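Local coordinates for Baccell_00875 (Bacteroides cellulosilyticus DSM 14838, PDB 5NO8), which probably removes the L-rhamnose caps of complex arabinogalactan proteins by acting as a polysaccharide lyase at the rhamnose-glucuronic acid linkage, at residues T185-I197 against Y233-N245. Sequence-based numbering, arbitrary orientation.
Sequences TPHLGLVVTDGAI and YSLEWHVFAHNGN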
loop_
_atom_site.group_PDB
_atom_site.type_symbol
_atom_site.label_atom_id
_atom_site.label_comp_id
_atom_site.label_asym_id
_atom_site.label_seq_id
_atom_site.Cartn_x
_atom_site.Cartn_y
_atom_site.Cartn_z
ATOM N N THR A 185 21.409 -0.470 5.092
ATOM C CA THR A 185 22.080 -0.163 3.835
ATOM C C THR A 185 23.031 -1.316 3.484
ATOM O O THR A 185 23.395 -2.094 4.368
ATOM C CB THR A 185 22.884 1.135 3.951
ATOM O OG1 THR A 185 23.835 1.022 5.014
ATOM C CG2 THR A 185 21.967 2.326 4.251
ATOM N N PRO A 186 23.400 -1.483 2.211
ATOM C CA PRO A 186 22.895 -0.700 1.083
ATOM C C PRO A 186 21.494 -1.093 0.619
ATOM O O PRO A 186 21.031 -2.213 0.826
ATOM C CB PRO A 186 23.883 -1.041 -0.026
ATOM C CG PRO A 186 24.260 -2.452 0.271
ATOM C CD PRO A 186 24.335 -2.529 1.767
ATOM N N HIS A 187 20.858 -0.128 -0.030
ATOM C CA HIS A 187 19.630 -0.339 -0.760
ATOM C C HIS A 187 19.932 -0.297 -2.259
ATOM O O HIS A 187 21.064 -0.063 -2.666
ATOM C CB HIS A 187 18.668 0.749 -0.366
ATOM C CG HIS A 187 18.426 0.805 1.104
ATOM N ND1 HIS A 187 17.779 -0.196 1.784
ATOM C CD2 HIS A 187 18.752 1.746 2.031
ATOM C CE1 HIS A 187 17.707 0.125 3.069
ATOM N NE2 HIS A 187 18.301 1.293 3.246
ATOM N N LEU A 188 18.907 -0.531 -3.069
ATOM C CA LEU A 188 19.072 -0.571 -4.503
ATOM C C LEU A 188 18.097 0.372 -5.198
ATOM O O LEU A 188 16.954 0.490 -4.792
ATOM C CB LEU A 188 18.819 -1.986 -4.987
ATOM C CG LEU A 188 19.331 -2.381 -6.370
ATOM C CD1 LEU A 188 20.820 -2.619 -6.319
ATOM C CD2 LEU A 188 18.649 -3.644 -6.865
ATOM N N GLY A 189 18.570 0.961 -6.281
ATOM C CA GLY A 189 17.778 1.832 -7.119
ATOM C C GLY A 189 17.862 1.418 -8.569
ATOM O O GLY A 189 18.869 0.843 -9.006
ATOM N N LEU A 190 16.797 1.732 -9.306
ATOM C CA LEU A 190 16.751 1.583 -10.750
ATOM C C LEU A 190 16.191 2.897 -11.246
ATOM O O LEU A 190 15.100 3.281 -10.817
ATOM C CB LEU A 190 15.837 0.428 -11.160
ATOM C CG LEU A 190 15.662 0.166 -12.669
ATOM C CD1 LEU A 190 15.211 -1.269 -12.903
ATOM C CD2 LEU A 190 14.649 1.120 -13.320
ATOM N N VAL A 191 16.942 3.574 -12.115
ATOM C CA VAL A 191 16.551 4.853 -12.675
ATOM C C VAL A 191 16.546 4.730 -14.186
ATOM O O VAL A 191 17.580 4.385 -14.784
ATOM C CB VAL A 191 17.490 5.970 -12.213
ATOM C CG1 VAL A 191 17.297 7.260 -13.018
ATOM C CG2 VAL A 191 17.245 6.234 -10.740
ATOM N N VAL A 192 15.395 5.018 -14.789
ATOM C CA VAL A 192 15.287 5.022 -16.264
ATOM C C VAL A 192 15.982 6.269 -16.809
ATOM O O VAL A 192 15.726 7.422 -16.400
ATOM C CB VAL A 192 13.812 4.961 -16.733
ATOM C CG1 VAL A 192 13.670 5.210 -18.246
ATOM C CG2 VAL A 192 13.177 3.666 -16.298
ATOM N N THR A 193 16.875 6.043 -17.767
ATOM C CA THR A 193 17.636 7.124 -18.394
ATOM C C THR A 193 17.415 7.289 -19.878
ATOM O O THR A 193 17.806 8.302 -20.410
ATOM C CB THR A 193 19.145 6.929 -18.137
ATOM O OG1 THR A 193 19.550 5.594 -18.502
ATOM C CG2 THR A 193 19.421 7.139 -16.650
ATOM N N ASP A 194 16.791 6.329 -20.552
ATOM C CA ASP A 194 16.361 6.531 -21.915
ATOM C C ASP A 194 15.086 5.714 -22.092
ATOM O O ASP A 194 14.937 4.669 -21.481
ATOM C CB ASP A 194 17.460 6.108 -22.911
ATOM C CG ASP A 194 17.193 6.600 -24.329
ATOM O OD1 ASP A 194 16.474 7.613 -24.522
ATOM O OD2 ASP A 194 17.724 5.993 -25.278
ATOM N N GLY A 195 14.167 6.206 -22.914
ATOM C CA GLY A 195 12.845 5.591 -23.061
ATOM C C GLY A 195 11.995 5.832 -21.821
ATOM O O GLY A 195 12.207 6.813 -21.098
ATOM N N ALA A 196 11.026 4.962 -21.593
ATOM C CA ALA A 196 10.014 5.182 -20.563
ATOM C C ALA A 196 9.424 3.894 -20.033
ATOM O O ALA A 196 9.406 2.870 -20.726
ATOM C CB ALA A 196 8.911 6.072 -21.104
ATOM N N ILE A 197 8.935 3.965 -18.801
ATOM C CA ILE A 197 8.125 2.901 -18.220
ATOM C C ILE A 197 6.779 3.534 -17.874
ATOM O O ILE A 197 6.711 4.529 -17.137
ATOM C CB ILE A 197 8.784 2.254 -16.987
ATOM C CG1 ILE A 197 10.057 1.503 -17.369
ATOM C CG2 ILE A 197 7.820 1.314 -16.247
ATOM C CD1 ILE A 197 9.851 0.365 -18.347
ATOM N N TYR A 233 13.123 1.114 -30.802
ATOM C CA TYR A 233 12.830 1.787 -29.534
ATOM C C TYR A 233 13.912 1.370 -28.540
ATOM O O TYR A 233 14.262 0.177 -28.457
ATOM C CB TYR A 233 11.472 1.372 -29.025
ATOM C CG TYR A 233 11.104 2.102 -27.755
ATOM C CD1 TYR A 233 10.658 3.424 -27.810
ATOM C CD2 TYR A 233 11.248 1.499 -26.517
ATOM C CE1 TYR A 233 10.331 4.126 -26.647
ATOM C CE2 TYR A 233 10.936 2.196 -25.337
ATOM C CZ TYR A 233 10.455 3.504 -25.426
ATOM O OH TYR A 233 10.144 4.211 -24.283
ATOM N N SER A 234 14.451 2.337 -27.800
ATOM C CA SER A 234 15.463 2.070 -26.796
ATOM C C SER A 234 15.002 2.423 -25.382
ATOM O O SER A 234 14.414 3.474 -25.137
ATOM C CB SER A 234 16.774 2.806 -27.079
ATOM O OG SER A 234 16.531 4.078 -27.638
ATOM N N LEU A 235 15.313 1.523 -24.470
ATOM C CA LEU A 235 15.087 1.722 -23.051
ATOM C C LEU A 235 16.439 1.502 -22.382
ATOM O O LEU A 235 17.105 0.501 -22.645
ATOM C CB LEU A 235 14.104 0.711 -22.553
ATOM C CG LEU A 235 13.932 0.577 -21.043
ATOM C CD1 LEU A 235 13.154 1.752 -20.492
ATOM C CD2 LEU A 235 13.285 -0.750 -20.693
ATOM N N GLU A 236 16.802 2.411 -21.476
ATOM C CA GLU A 236 18.018 2.264 -20.727
ATOM C C GLU A 236 17.723 2.556 -19.256
ATOM O O GLU A 236 16.976 3.473 -18.931
ATOM C CB GLU A 236 19.072 3.227 -21.270
ATOM C CG GLU A 236 20.408 3.168 -20.558
ATOM C CD GLU A 236 21.348 4.291 -20.977
ATOM O OE1 GLU A 236 22.315 3.980 -21.697
ATOM O OE2 GLU A 236 21.117 5.475 -20.610
ATOM N N TRP A 237 18.334 1.801 -18.368
ATOM C CA TRP A 237 18.279 2.170 -16.974
ATOM C C TRP A 237 19.595 1.884 -16.282
ATOM O O TRP A 237 20.412 1.127 -16.809
ATOM C CB TRP A 237 17.122 1.492 -16.270
ATOM C CG TRP A 237 17.035 -0.036 -16.353
ATOM C CD1 TRP A 237 18.031 -0.947 -16.162
ATOM C CD2 TRP A 237 15.850 -0.799 -16.592
ATOM N NE1 TRP A 237 17.553 -2.215 -16.292
ATOM C CE2 TRP A 237 16.212 -2.158 -16.553
ATOM C CE3 TRP A 237 14.517 -0.466 -16.805
ATOM C CZ2 TRP A 237 15.284 -3.183 -16.723
ATOM C CZ3 TRP A 237 13.591 -1.495 -16.994
ATOM C CH2 TRP A 237 13.987 -2.822 -16.961
ATOM N N HIS A 238 19.769 2.517 -15.120
ATOM C CA HIS A 238 20.913 2.308 -14.245
ATOM C C HIS A 238 20.407 1.643 -12.974
ATOM O O HIS A 238 19.420 2.122 -12.409
ATOM C CB HIS A 238 21.495 3.627 -13.835
ATOM C CG HIS A 238 22.239 4.327 -14.911
ATOM N ND1 HIS A 238 23.470 4.896 -14.692
ATOM C CD2 HIS A 238 21.944 4.551 -16.212
ATOM C CE1 HIS A 238 23.902 5.458 -15.812
ATOM N NE2 HIS A 238 22.986 5.280 -16.745
ATOM N N VAL A 239 21.074 0.564 -12.554
ATOM C CA VAL A 239 20.813 -0.141 -11.312
ATOM C C VAL A 239 22.010 0.048 -10.398
ATOM O O VAL A 239 23.148 -0.116 -10.822
ATOM C CB VAL A 239 20.538 -1.624 -11.569
ATOM C CG1 VAL A 239 20.327 -2.358 -10.255
ATOM C CG2 VAL A 239 19.332 -1.771 -12.475
ATOM N N PHE A 240 21.766 0.483 -9.165
ATOM C CA PHE A 240 22.871 0.989 -8.333
ATOM C C PHE A 240 22.535 0.906 -6.851
ATOM O O PHE A 240 21.378 0.937 -6.446
ATOM C CB PHE A 240 23.180 2.457 -8.661
ATOM C CG PHE A 240 21.981 3.362 -8.535
ATOM C CD1 PHE A 240 21.121 3.543 -9.629
ATOM C CD2 PHE A 240 21.689 4.020 -7.345
ATOM C CE1 PHE A 240 20.011 4.360 -9.530
ATOM C CE2 PHE A 240 20.560 4.838 -7.241
ATOM C CZ PHE A 240 19.724 5.011 -8.334
ATOM N N ALA A 241 23.589 0.832 -6.055
ATOM C CA ALA A 241 23.475 0.836 -4.619
ATOM C C ALA A 241 23.260 2.262 -4.141
ATOM O O ALA A 241 23.773 3.205 -4.721
ATOM C CB ALA A 241 24.762 0.290 -4.007
ATOM N N HIS A 242 22.518 2.409 -3.058
ATOM C CA HIS A 242 22.358 3.692 -2.413
ATOM C C HIS A 242 22.124 3.550 -0.920
ATOM O O HIS A 242 21.908 2.462 -0.411
ATOM C CB HIS A 242 21.268 4.547 -3.105
ATOM C CG HIS A 242 19.877 4.049 -2.899
ATOM N ND1 HIS A 242 19.167 4.289 -1.744
ATOM C CD2 HIS A 242 19.068 3.292 -3.684
ATOM C CE1 HIS A 242 17.968 3.740 -1.841
ATOM N NE2 HIS A 242 17.889 3.115 -3.003
ATOM N N ASN A 243 22.196 4.663 -0.228
ATOM C CA ASN A 243 22.147 4.683 1.242
ATOM C C ASN A 243 20.857 5.154 1.858
ATOM O O ASN A 243 20.795 5.355 3.059
ATOM C CB ASN A 243 23.322 5.503 1.761
ATOM C CG ASN A 243 24.626 4.757 1.653
ATOM O OD1 ASN A 243 24.686 3.538 1.880
ATOM N ND2 ASN A 243 25.689 5.477 1.301
ATOM N N GLY A 244 19.803 5.317 1.071
ATOM C CA GLY A 244 18.493 5.699 1.625
ATOM C C GLY A 244 17.825 6.692 0.696
ATOM O O GLY A 244 18.378 7.014 -0.358
ATOM N N ASN A 245 16.655 7.174 1.095
ATOM C CA ASN A 245 15.820 7.982 0.197
ATOM C C ASN A 245 16.502 9.237 -0.336
ATOM O O ASN A 245 16.388 9.542 -1.525
ATOM C CB ASN A 245 14.479 8.310 0.847
ATOM C CG ASN A 245 13.651 7.063 1.137
ATOM O OD1 ASN A 245 13.585 6.130 0.337
ATOM N ND2 ASN A 245 13.031 7.034 2.308
HETATM O O HOH W 1 18.666 3.954 4.914
#
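Leu190 lies across the indole of Trp237, its CD1 3.9 Å from the centroid of the five-membered ring and 15° off the normal, a CH-pi contact over one face. With CG between the backbone N and the carbonyl carbon (chi1 55°), Trp237 sets its indole beside Leu190, while Val192 CG2 meets the indole edge; Trp237 NE1 is hydrogen-bonded to Glu125. On the other face of the sheet, Phe240 covers Gly189, whose CA sits 4.1 Å from the ring centroid. A CB on Gly189 would collide with Phe240 CZ, and Val191 CG2 lies at the ring edge, in its plane, 3.6 Å from Phe240 CE1. These two layers flank adjacent inner strands of an eight-stranded antiparallel sheet, 187-194 and 232-242, held by paired backbone bonds such as Gly189 N to Phe240 O (2.8 Å). At the C-terminal end of strand 232-242, His242 receives His187 CB over one ring face, 3.7 Å from the centroid, and Gly244 N donates to its ND1 in the ring plane, just before helix 245-254; an alanine here would probably leave the Gly244 N-H without its acceptor and the His187 methylene without its aromatic cover. The opposite end is the solvent side, where partly exposed Thr193, Asp194 and Glu236 form a classic beta bulge and meet mainly by polar bonds rather than by ring packing. Both amides reach Glu236 O from the same face of its plane, Thr193 N at 2.8 Å and Asp194 N at a longer 3.3 Å. Thr193 OG1 also donates to Glu236 OE2 (2.6 Å), meeting the carboxylate on its anti side, 18° out of plane.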